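PDB 2W9M: polymerase X from Deinococcus radiodurans, which probably extends DNA with deoxyribonucleoside triphosphates as a family X polymerase, and carries a zinc-binding domain consistent with phosphoester hydrolysis. Local coordinates for residues E401-D406 with S426-F431; E86-Q91 with A368-G373. All coordinates share one frame; numbering follows the deposited sequence.

Contact 1: E401-D406 with S426-F431; sequences EVDILD and SVHSNF. With ZN (zinc ion), chain E; ZN (zinc ion), chain D.
E401 and H428 meet at a shared zinc ion. The metal of chain E lies 2.1 Å from E401 OE2 and 2.4 Å from H428 NE2, with H456 as the third protein ligand. The other oxygen, E401 OE1, reaches the zinc of chain D at 2.2 Å, beside H332, H334 and D516, which makes the carboxylate a bridge between two metals. OE2 comes to the edge of the imidazole, near its plane, while the planes of the two groups stand 63° apart. E401 CG lies anti to the backbone N (chi1 -171°) and the chain runs extended, which carries the carboxylate out to the metals. S426 OG is 2.9 Å from E401 OE2 and may donate to it, although another acceptor competes for the proton. Behind this shell, a parallel bridge between D403 and S426 sets the register: S426 N donates to V402 O and I404 N to S426 O (2.9 Å), each bond moderately bent. D403 OD2 packs on H428 CB at 3.4 Å, and H428 ND1 is hydrogen-bonded to G90 O, from outside the two segments. With an alanine in place of this aspartate, the carboxylate beside H428 CB would be gone, which would probably open a gap there while zinc and G90 still held the ring. The bridging carboxylate and the histidines imply a multinuclear zinc centre at the C-terminal ends of the parallel strands, consistent with the phosphoesterase centre of a PHP domain.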
loop_
_atom_site.group_PDB
_atom_site.type_symbol
_atom_site.label_atom_id
_atom_site.label_comp_id
_atom_site.label_asym_id
_atom_site.label_seq_id
_atom_site.Cartn_x
_atom_site.Cartn_y
_atom_site.Cartn_z
ATOM N N GLU A 401 10.807 12.190 -5.257
ATOM C CA GLU A 401 10.262 11.173 -6.144
ATOM C C GLU A 401 10.151 11.757 -7.541
ATOM O O GLU A 401 9.148 12.380 -7.886
ATOM C CB GLU A 401 8.903 10.660 -5.671
ATOM C CG GLU A 401 8.436 9.459 -6.476
ATOM C CD GLU A 401 7.088 8.939 -6.046
ATOM O OE1 GLU A 401 6.517 9.499 -5.085
ATOM O OE2 GLU A 401 6.604 7.966 -6.678
ATOM N N VAL A 402 11.198 11.553 -8.335
ATOM C CA VAL A 402 11.302 12.142 -9.660
ATOM C C VAL A 402 10.470 11.359 -10.669
ATOM O O VAL A 402 10.637 10.146 -10.815
ATOM C CB VAL A 402 12.767 12.186 -10.112
ATOM C CG1 VAL A 402 12.893 12.823 -11.488
ATOM C CG2 VAL A 402 13.600 12.932 -9.088
ATOM N N ASP A 403 9.570 12.058 -11.356
ATOM C CA ASP A 403 8.708 11.436 -12.352
ATOM C C ASP A 403 9.541 11.042 -13.566
ATOM O O ASP A 403 10.450 11.767 -13.962
ATOM C CB ASP A 403 7.588 12.402 -12.759
ATOM C CG ASP A 403 6.306 11.683 -13.173
ATOM O OD1 ASP A 403 6.382 10.704 -13.951
ATOM O OD2 ASP A 403 5.215 12.105 -12.723
ATOM N N ILE A 404 9.239 9.880 -14.136
ATOM C CA ILE A 404 9.891 9.424 -15.357
ATOM C C ILE A 404 9.070 9.873 -16.561
ATOM O O ILE A 404 7.952 9.396 -16.770
ATOM C CB ILE A 404 10.020 7.890 -15.377
ATOM C CG1 ILE A 404 10.806 7.407 -14.157
ATOM C CG2 ILE A 404 10.681 7.429 -16.661
ATOM C CD1 ILE A 404 10.769 5.902 -13.958
ATOM N N LEU A 405 9.610 10.808 -17.339
ATOM C CA LEU A 405 8.914 11.305 -18.522
ATOM C C LEU A 405 8.694 10.153 -19.495
ATOM O O LEU A 405 9.379 9.131 -19.411
ATOM C CB LEU A 405 9.693 12.447 -19.177
ATOM C CG LEU A 405 10.107 13.568 -18.215
ATOM C CD1 LEU A 405 10.886 14.665 -18.927
ATOM C CD2 LEU A 405 8.899 14.144 -17.500
ATOM N N ASP A 406 7.739 10.311 -20.408
ATOM C CA ASP A 406 7.297 9.195 -21.247
ATOM C C ASP A 406 8.385 8.622 -22.154
ATOM O O ASP A 406 8.212 7.546 -22.722
ATOM C CB ASP A 406 6.051 9.563 -22.062
ATOM C CG ASP A 406 6.294 10.713 -23.017
ATOM O OD1 ASP A 406 7.158 11.560 -22.714
ATOM O OD2 ASP A 406 5.615 10.771 -24.065
ATOM N N SER A 426 9.906 7.053 -10.529
ATOM C CA SER A 426 8.591 6.426 -10.568
ATOM C C SER A 426 7.789 6.867 -11.780
ATOM O O SER A 426 7.994 7.961 -12.304
ATOM C CB SER A 426 7.803 6.773 -9.302
ATOM O OG SER A 426 8.444 6.269 -8.142
ATOM N N VAL A 427 6.870 6.010 -12.209
ATOM C CA VAL A 427 5.914 6.349 -13.255
ATOM C C VAL A 427 4.617 6.852 -12.627
ATOM O O VAL A 427 4.071 6.220 -11.725
ATOM C CB VAL A 427 5.593 5.130 -14.145
ATOM C CG1 VAL A 427 4.656 5.527 -15.271
ATOM C CG2 VAL A 427 6.865 4.532 -14.706
ATOM N N HIS A 428 4.137 7.996 -13.103
ATOM C CA HIS A 428 2.877 8.568 -12.637
ATOM C C HIS A 428 2.063 9.115 -13.812
ATOM O O HIS A 428 1.093 9.857 -13.627
ATOM C CB HIS A 428 3.133 9.682 -11.619
ATOM C CG HIS A 428 3.478 9.186 -10.249
ATOM N ND1 HIS A 428 2.580 8.502 -9.456
ATOM C CD2 HIS A 428 4.613 9.298 -9.520
ATOM C CE1 HIS A 428 3.154 8.201 -8.305
ATOM N NE2 HIS A 428 4.388 8.671 -8.319
ATOM N N SER A 429 2.469 8.739 -15.019
ATOM C CA SER A 429 1.832 9.204 -16.241
ATOM C C SER A 429 2.046 8.179 -17.348
ATOM O O SER A 429 2.952 7.351 -17.264
ATOM C CB SER A 429 2.433 10.544 -16.663
ATOM O OG SER A 429 3.792 10.387 -17.041
ATOM N N ASN A 430 1.210 8.238 -18.383
ATOM C CA ASN A 430 1.354 7.361 -19.544
ATOM C C ASN A 430 1.288 5.874 -19.210
ATOM O O ASN A 430 2.238 5.133 -19.453
ATOM C CB ASN A 430 2.667 7.660 -20.268
ATOM C CG ASN A 430 2.625 8.960 -21.033
ATOM O OD1 ASN A 430 3.124 9.987 -20.566
ATOM N ND2 ASN A 430 2.022 8.929 -22.217
ATOM N N PHE A 431 0.161 5.437 -18.666
ATOM C CA PHE A 431 0.011 4.040 -18.276
ATOM C C PHE A 431 -0.375 3.148 -19.452
ATOM O O PHE A 431 -0.419 1.923 -19.323
ATOM C CB PHE A 431 -1.024 3.906 -17.157
ATOM C CG PHE A 431 -0.512 4.315 -15.805
ATOM C CD1 PHE A 431 -0.058 5.604 -15.580
ATOM C CD2 PHE A 431 -0.490 3.410 -14.758
ATOM C CE1 PHE A 431 0.412 5.979 -14.336
ATOM C CE2 PHE A 431 -0.021 3.781 -13.513
ATOM C CZ PHE A 431 0.431 5.067 -13.302
HETATM ZN ZN ZN E . 4.620 7.359 -6.277
HETATM ZN ZN ZN D . 5.373 8.337 -3.569
#

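Contact 2: E86-Q91 with A368-G373; sequences EAAAGQ and AYYANG
Q91 reaches from helix 83-91 into the loop 368-373, joining the N-terminal polymerase X region to the PHP domain, whose parallel sheet supplies strand 358-364 just before that loop. Q91 and Y370 bury the most surface here, followed at some distance by A88. The amide oxygen of Q91 accepts a hydrogen bond from Y370 N at 2.8 Å; an N-H...O angle of 142° shows it is bent, and the donor sits somewhat off the carbonyl plane. Y369 N is almost as near to OE1, but its angle is too poor for a bond. Q91 delivers the amide with CG beside its backbone N (chi1 -62°) and the chain then extended. Its NE2 lies at the edge of the Y370 ring, in plane, the amide being turned 48° from that ring. The tyrosine in turn packs against the helix: A88 CB touches Y370 CB at 3.9 Å, and A87 CB approaches Y370 CE1 obliquely at 3.5 Å. One ring face of Y370 is covered within the loop by Y369, whose CD2 stands over the centre. T20 and L24 of helix 10-26 also touch Y370. Beyond the tyrosine, A371 CB closes on the backbone oxygen of Q91, 4.0 Å from Q91 O.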
loop_
_atom_site.group_PDB
_atom_site.type_symbol
_atom_site.label_atom_id
_atom_site.label_comp_id
_atom_site.label_asym_id
_atom_site.label_seq_id
_atom_site.Cartn_x
_atom_site.Cartn_y
_atom_site.Cartn_z
ATOM N N GLU A 86 -7.653 11.821 -16.031
ATOM C CA GLU A 86 -6.825 10.629 -16.186
ATOM C C GLU A 86 -5.432 10.845 -15.607
ATOM O O GLU A 86 -4.866 9.951 -14.982
ATOM C CB GLU A 86 -6.732 10.224 -17.655
ATOM C CG GLU A 86 -8.078 9.976 -18.315
ATOM C CD GLU A 86 -8.856 8.841 -17.669
ATOM O OE1 GLU A 86 -8.852 8.737 -16.422
ATOM O OE2 GLU A 86 -9.478 8.052 -18.411
ATOM N N ALA A 87 -4.889 12.038 -15.822
ATOM C CA ALA A 87 -3.604 12.411 -15.246
ATOM C C ALA A 87 -3.669 12.301 -13.731
ATOM O O ALA A 87 -2.782 11.724 -13.105
ATOM C CB ALA A 87 -3.219 13.825 -15.661
ATOM N N ALA A 88 -4.731 12.846 -13.145
ATOM C CA ALA A 88 -4.898 12.827 -11.695
ATOM C C ALA A 88 -5.018 11.409 -11.132
ATOM O O ALA A 88 -4.503 11.120 -10.047
ATOM C CB ALA A 88 -6.099 13.663 -11.289
ATOM N N ALA A 89 -5.696 10.526 -11.862
ATOM C CA ALA A 89 -5.844 9.147 -11.409
ATOM C C ALA A 89 -4.480 8.491 -11.229
ATOM O O ALA A 89 -4.301 7.639 -10.360
ATOM C CB ALA A 89 -6.695 8.346 -12.382
ATOM N N GLY A 90 -3.517 8.901 -12.048
ATOM C CA GLY A 90 -2.191 8.312 -12.015
ATOM C C GLY A 90 -1.240 8.984 -11.042
ATOM O O GLY A 90 -0.193 8.423 -10.707
ATOM N N GLN A 91 -1.600 10.178 -10.579
ATOM C CA GLN A 91 -0.715 10.947 -9.710
ATOM C C GLN A 91 -1.132 10.902 -8.248
ATOM O O GLN A 91 -0.284 10.887 -7.350
ATOM C CB GLN A 91 -0.642 12.396 -10.183
ATOM C CG GLN A 91 -0.070 12.544 -11.575
ATOM C CD GLN A 91 -0.098 13.972 -12.050
ATOM O OE1 GLN A 91 -0.147 14.899 -11.244
ATOM N NE2 GLN A 91 -0.074 14.162 -13.364
ATOM N N ALA A 368 4.167 15.923 -11.827
ATOM C CA ALA A 368 2.989 15.518 -11.069
ATOM C C ALA A 368 2.193 16.752 -10.668
ATOM O O ALA A 368 2.245 17.191 -9.521
ATOM C CB ALA A 368 3.385 14.703 -9.840
ATOM N N TYR A 369 1.450 17.298 -11.626
ATOM C CA TYR A 369 0.734 18.555 -11.446
ATOM C C TYR A 369 -0.439 18.458 -10.470
ATOM O O TYR A 369 -0.660 19.362 -9.664
ATOM C CB TYR A 369 0.244 19.077 -12.799
ATOM C CG TYR A 369 -0.373 20.449 -12.721
ATOM C CD1 TYR A 369 0.393 21.587 -12.928
ATOM C CD2 TYR A 369 -1.720 20.609 -12.431
ATOM C CE1 TYR A 369 -0.166 22.847 -12.853
ATOM C CE2 TYR A 369 -2.290 21.866 -12.353
ATOM C CZ TYR A 369 -1.507 22.980 -12.566
ATOM O OH TYR A 369 -2.061 24.233 -12.486
ATOM N N TYR A 370 -1.188 17.365 -10.544
ATOM C CA TYR A 370 -2.376 17.206 -9.715
ATOM C C TYR A 370 -2.034 16.707 -8.319
ATOM O O TYR A 370 -2.916 16.533 -7.482
ATOM C CB TYR A 370 -3.392 16.286 -10.395
ATOM C CG TYR A 370 -3.875 16.831 -11.719
ATOM C CD1 TYR A 370 -3.263 16.460 -12.909
ATOM C CD2 TYR A 370 -4.924 17.739 -11.778
ATOM C CE1 TYR A 370 -3.691 16.968 -14.124
ATOM C CE2 TYR A 370 -5.361 18.252 -12.988
ATOM C CZ TYR A 370 -4.740 17.861 -14.157
ATOM O OH TYR A 370 -5.166 18.367 -15.364
ATOM N N ALA A 371 -0.746 16.489 -8.073
ATOM C CA ALA A 371 -0.278 16.057 -6.761
ATOM C C ALA A 371 0.614 17.121 -6.121
ATOM O O ALA A 371 1.363 16.836 -5.188
ATOM C CB ALA A 371 0.458 14.744 -6.878
ATOM N N ASN A 372 0.529 18.344 -6.639
ATOM C CA ASN A 372 1.266 19.477 -6.091
ATOM C C ASN A 372 2.777 19.267 -6.117
ATOM O O ASN A 372 3.471 19.550 -5.140
ATOM C CB ASN A 372 0.787 19.777 -4.666
ATOM C CG ASN A 372 1.242 21.135 -4.164
ATOM O OD1 ASN A 372 1.301 22.109 -4.918
ATOM N ND2 ASN A 372 1.559 21.208 -2.876
ATOM N N GLY A 373 3.279 18.771 -7.242
ATOM C CA GLY A 373 4.695 18.502 -7.399
ATOM C C GLY A 373 5.546 19.750 -7.247
ATOM O O GLY A 373 5.078 20.860 -7.468
#

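How the contacts relate
Both contacts are buried, and their centres lie 10 Å apart on the same side of the chain's centre. Contact 1 stays within the PHP domain, joining a sheet strand to the loop that follows its neighbour; contact 2 joins sequence regions 277 residues apart. Their chemistry differs accordingly: metal ligands and paired backbones in the first, one amide-to-backbone bond and two alanines against a tyrosine in the second. They touch through H428, whose ring has its second polar partner on helix 83-91, consistent with help in orienting this zinc ligand; H428 O also packs 3.6 Å from Q91 CG. Contact 2 also lies near a zinc site, A368 and A371 packing close to H364 and D339.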